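Local coordinates for protein VP5 (PDB 6QGI) that probably mediates fusion of the viral envelope with the membrane of its haloarchaeal host, as the envelope protein of a pleomorphic virus, at residues 165-170 with 179-184. Residues are numbered along the deposited sequence; the frame is centred on the assembly and turned at random.
Sequences DATSFT and VGTVEV
V179 and T167 face each other as an antiparallel, hydrogen-bonded pair, and V179 loses more surface to this contact than any other residue of the two segments. Its backbone N-H reaches T167 O at 2.8 Å in an almost straight bond, 173° at the hydrogen. The return bond, from T167 N to V179 O, is bent and weak. Both side chains leave the same face of the sheet. Branched at CB, valine and threonine suit the extended backbone here; the wholly apolar one is buried, and its CG2 packs 4.2 Å from CB of F169. Both V179 and F169 also touch L114 of helix 91-133, so these two apolar side chains rest against that long helix.

The pair belongs to a beta hairpin of strands 167-170 and 176-186, within a small antiparallel sheet of the N-terminal envelope-protein region. Regular pairing between these two segments stops at T167 and V179, and a side chain takes over from the backbone. T181 sets its hydroxyl between its own backbone N and carbonyl carbon (chi1 64°), from where OG1 donates to D165 O at 2.8 Å, standing above the carbonyl plane, 45° out of it. Its methyl, CG2, lies 3.3 Å from T167 OG1, the two threonine side chains crossing at about a right angle; threonine thus offers a donor and an apolar branch at once. T167 OG1 has its polar partner in D194. A166, with only a methyl, comes close beside the partner strand, CB 3.3 Å from V179 O. Farther along, carboxylate atoms D165 OD2 and E183 OE2 come within 4.4 Å; N159 ND2 hydrogen-bonds both E183 OE2 and T181 OG1, and its bond to the carboxylate probably eases the repulsion.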
ATOM      1  N   ASP A 165      -9.782  11.972  25.471  1.00 37.10           N
ATOM      2  CA  ASP A 165      -9.101  12.899  24.575  1.00 36.26           C
ATOM      3  C   ASP A 165      -9.092  12.397  23.110  1.00 39.22           C
ATOM      4  O   ASP A 165      -8.425  12.994  22.259  1.00 38.16           O
ATOM      5  CB  ASP A 165      -7.693  13.208  25.093  1.00 38.07           C
ATOM      6  CG  ASP A 165      -7.717  14.002  26.385  1.00 50.28           C
ATOM      7  OD1 ASP A 165      -8.025  15.213  26.333  1.00 51.84           O
ATOM      8  OD2 ASP A 165      -7.444  13.408  27.450  1.00 57.09           O
ATOM      9  N   ALA A 166      -9.884  11.346  22.810  1.00 35.55           N
ATOM     10  CA  ALA A 166     -10.072  10.828  21.454  1.00 33.88           C
ATOM     11  C   ALA A 166     -11.248  11.566  20.817  1.00 39.19           C
ATOM     12  O   ALA A 166     -12.240  11.839  21.498  1.00 39.93           O
ATOM     13  CB  ALA A 166     -10.326   9.328  21.484  1.00 33.96           C
ATOM     14  N   THR A 167     -11.130  11.932  19.530  1.00 36.06           N
ATOM     15  CA  THR A 167     -12.169  12.683  18.806  1.00 36.12           C
ATOM     16  C   THR A 167     -13.311  11.748  18.387  1.00 38.63           C
ATOM     17  O   THR A 167     -13.104  10.546  18.251  1.00 36.97           O
ATOM     18  CB  THR A 167     -11.551  13.407  17.587  1.00 44.29           C
ATOM     19  OG1 THR A 167     -10.286  13.960  17.953  1.00 43.44           O
ATOM     20  CG2 THR A 167     -12.439  14.523  17.039  1.00 44.66           C
ATOM     21  N   SER A 168     -14.519  12.298  18.217  1.00 35.82           N
ATOM     22  CA  SER A 168     -15.680  11.533  17.770  1.00 35.08           C
ATOM     23  C   SER A 168     -16.014  11.959  16.346  1.00 36.92           C
ATOM     24  O   SER A 168     -16.249  13.143  16.091  1.00 37.68           O
ATOM     25  CB  SER A 168     -16.863  11.734  18.710  1.00 40.13           C
ATOM     26  OG  SER A 168     -17.870  10.770  18.452  1.00 50.09           O
ATOM     27  N   PHE A 169     -15.965  11.005  15.409  1.00 30.57           N
ATOM     28  CA  PHE A 169     -16.225  11.259  13.995  1.00 28.65           C
ATOM     29  C   PHE A 169     -17.549  10.651  13.561  1.00 31.44           C
ATOM     30  O   PHE A 169     -17.816   9.483  13.839  1.00 30.61           O
ATOM     31  CB  PHE A 169     -15.075  10.713  13.127  1.00 28.65           C
ATOM     32  CG  PHE A 169     -15.273  10.887  11.636  1.00 29.05           C
ATOM     33  CD1 PHE A 169     -15.031  12.111  11.023  1.00 31.55           C
ATOM     34  CD2 PHE A 169     -15.692   9.824  10.842  1.00 29.81           C
ATOM     35  CE1 PHE A 169     -15.216  12.270   9.649  1.00 31.71           C
ATOM     36  CE2 PHE A 169     -15.857   9.982   9.466  1.00 31.61           C
ATOM     37  CZ  PHE A 169     -15.615  11.203   8.879  1.00 29.79           C
ATOM     38  N   THR A 170     -18.359  11.441  12.851  1.00 27.97           N
ATOM     39  CA  THR A 170     -19.646  10.984  12.341  1.00 27.54           C
ATOM     40  C   THR A 170     -19.419  10.398  10.942  1.00 29.54           C
ATOM     41  O   THR A 170     -18.966  11.106  10.039  1.00 28.11           O
ATOM     42  CB  THR A 170     -20.687  12.116  12.364  1.00 34.93           C
ATOM     43  OG1 THR A 170     -20.635  12.790  13.625  1.00 32.69           O
ATOM     44  CG2 THR A 170     -22.106  11.608  12.098  1.00 33.89           C
ATOM     45  N   VAL A 179     -12.016   8.215  17.272  1.00 25.00           N
ATOM     46  CA  VAL A 179     -10.728   8.170  16.581  1.00 23.56           C
ATOM     47  C   VAL A 179      -9.633   8.621  17.545  1.00 26.36           C
ATOM     48  O   VAL A 179      -9.761   9.663  18.200  1.00 25.85           O
ATOM     49  CB  VAL A 179     -10.701   8.969  15.245  1.00 27.40           C
ATOM     50  CG1 VAL A 179      -9.306   8.948  14.606  1.00 26.45           C
ATOM     51  CG2 VAL A 179     -11.735   8.426  14.265  1.00 26.93           C
ATOM     52  N   GLY A 180      -8.575   7.808  17.611  1.00 22.10           N
ATOM     53  CA  GLY A 180      -7.410   8.028  18.453  1.00 21.96           C
ATOM     54  C   GLY A 180      -6.672   9.301  18.104  1.00 25.37           C
ATOM     55  O   GLY A 180      -6.642   9.693  16.932  1.00 24.06           O
ATOM     56  N   THR A 181      -6.100   9.978  19.125  1.00 22.04           N
ATOM     57  CA  THR A 181      -5.370  11.224  18.890  1.00 21.32           C
ATOM     58  C   THR A 181      -3.936  11.164  19.383  1.00 25.05           C
ATOM     59  O   THR A 181      -3.649  10.555  20.416  1.00 25.03           O
ATOM     60  CB  THR A 181      -6.061  12.447  19.521  1.00 24.94           C
ATOM     61  OG1 THR A 181      -6.086  12.324  20.945  1.00 23.24           O
ATOM     62  CG2 THR A 181      -7.440  12.710  18.959  1.00 21.15           C
ATOM     63  N   VAL A 182      -3.047  11.830  18.637  1.00 21.17           N
ATOM     64  CA  VAL A 182      -1.642  12.020  18.981  1.00 21.04           C
ATOM     65  C   VAL A 182      -1.600  13.385  19.678  1.00 27.35           C
ATOM     66  O   VAL A 182      -1.918  14.402  19.065  1.00 26.93           O
ATOM     67  CB  VAL A 182      -0.690  11.904  17.759  1.00 23.26           C
ATOM     68  CG1 VAL A 182       0.766  12.063  18.181  1.00 23.27           C
ATOM     69  CG2 VAL A 182      -0.892  10.581  17.028  1.00 21.88           C
ATOM     70  N   GLU A 183      -1.297  13.382  20.980  1.00 26.11           N
ATOM     71  CA  GLU A 183      -1.284  14.560  21.848  1.00 27.26           C
ATOM     72  C   GLU A 183       0.117  15.126  22.059  1.00 31.07           C
ATOM     73  O   GLU A 183       1.053  14.377  22.341  1.00 30.43           O
ATOM     74  CB  GLU A 183      -1.896  14.179  23.207  1.00 29.70           C
ATOM     75  CG  GLU A 183      -2.126  15.317  24.186  1.00 39.12           C
ATOM     76  CD  GLU A 183      -2.797  14.920  25.490  1.00 59.33           C
ATOM     77  OE1 GLU A 183      -2.643  15.672  26.478  1.00 56.95           O
ATOM     78  OE2 GLU A 183      -3.484  13.872  25.525  1.00 49.03           O
ATOM     79  N   VAL A 184       0.239  16.462  21.957  1.00 28.12           N
ATOM     80  CA  VAL A 184       1.460  17.224  22.223  1.00 27.99           C
ATOM     81  C   VAL A 184       1.146  18.114  23.415  1.00 34.69           C
ATOM     82  O   VAL A 184       0.384  19.070  23.263  1.00 34.85           O
ATOM     83  CB  VAL A 184       1.981  18.040  21.004  1.00 30.62           C
ATOM     84  CG1 VAL A 184       3.265  18.796  21.351  1.00 30.81           C
ATOM     85  CG2 VAL A 184       2.199  17.151  19.790  1.00 28.66           C
TER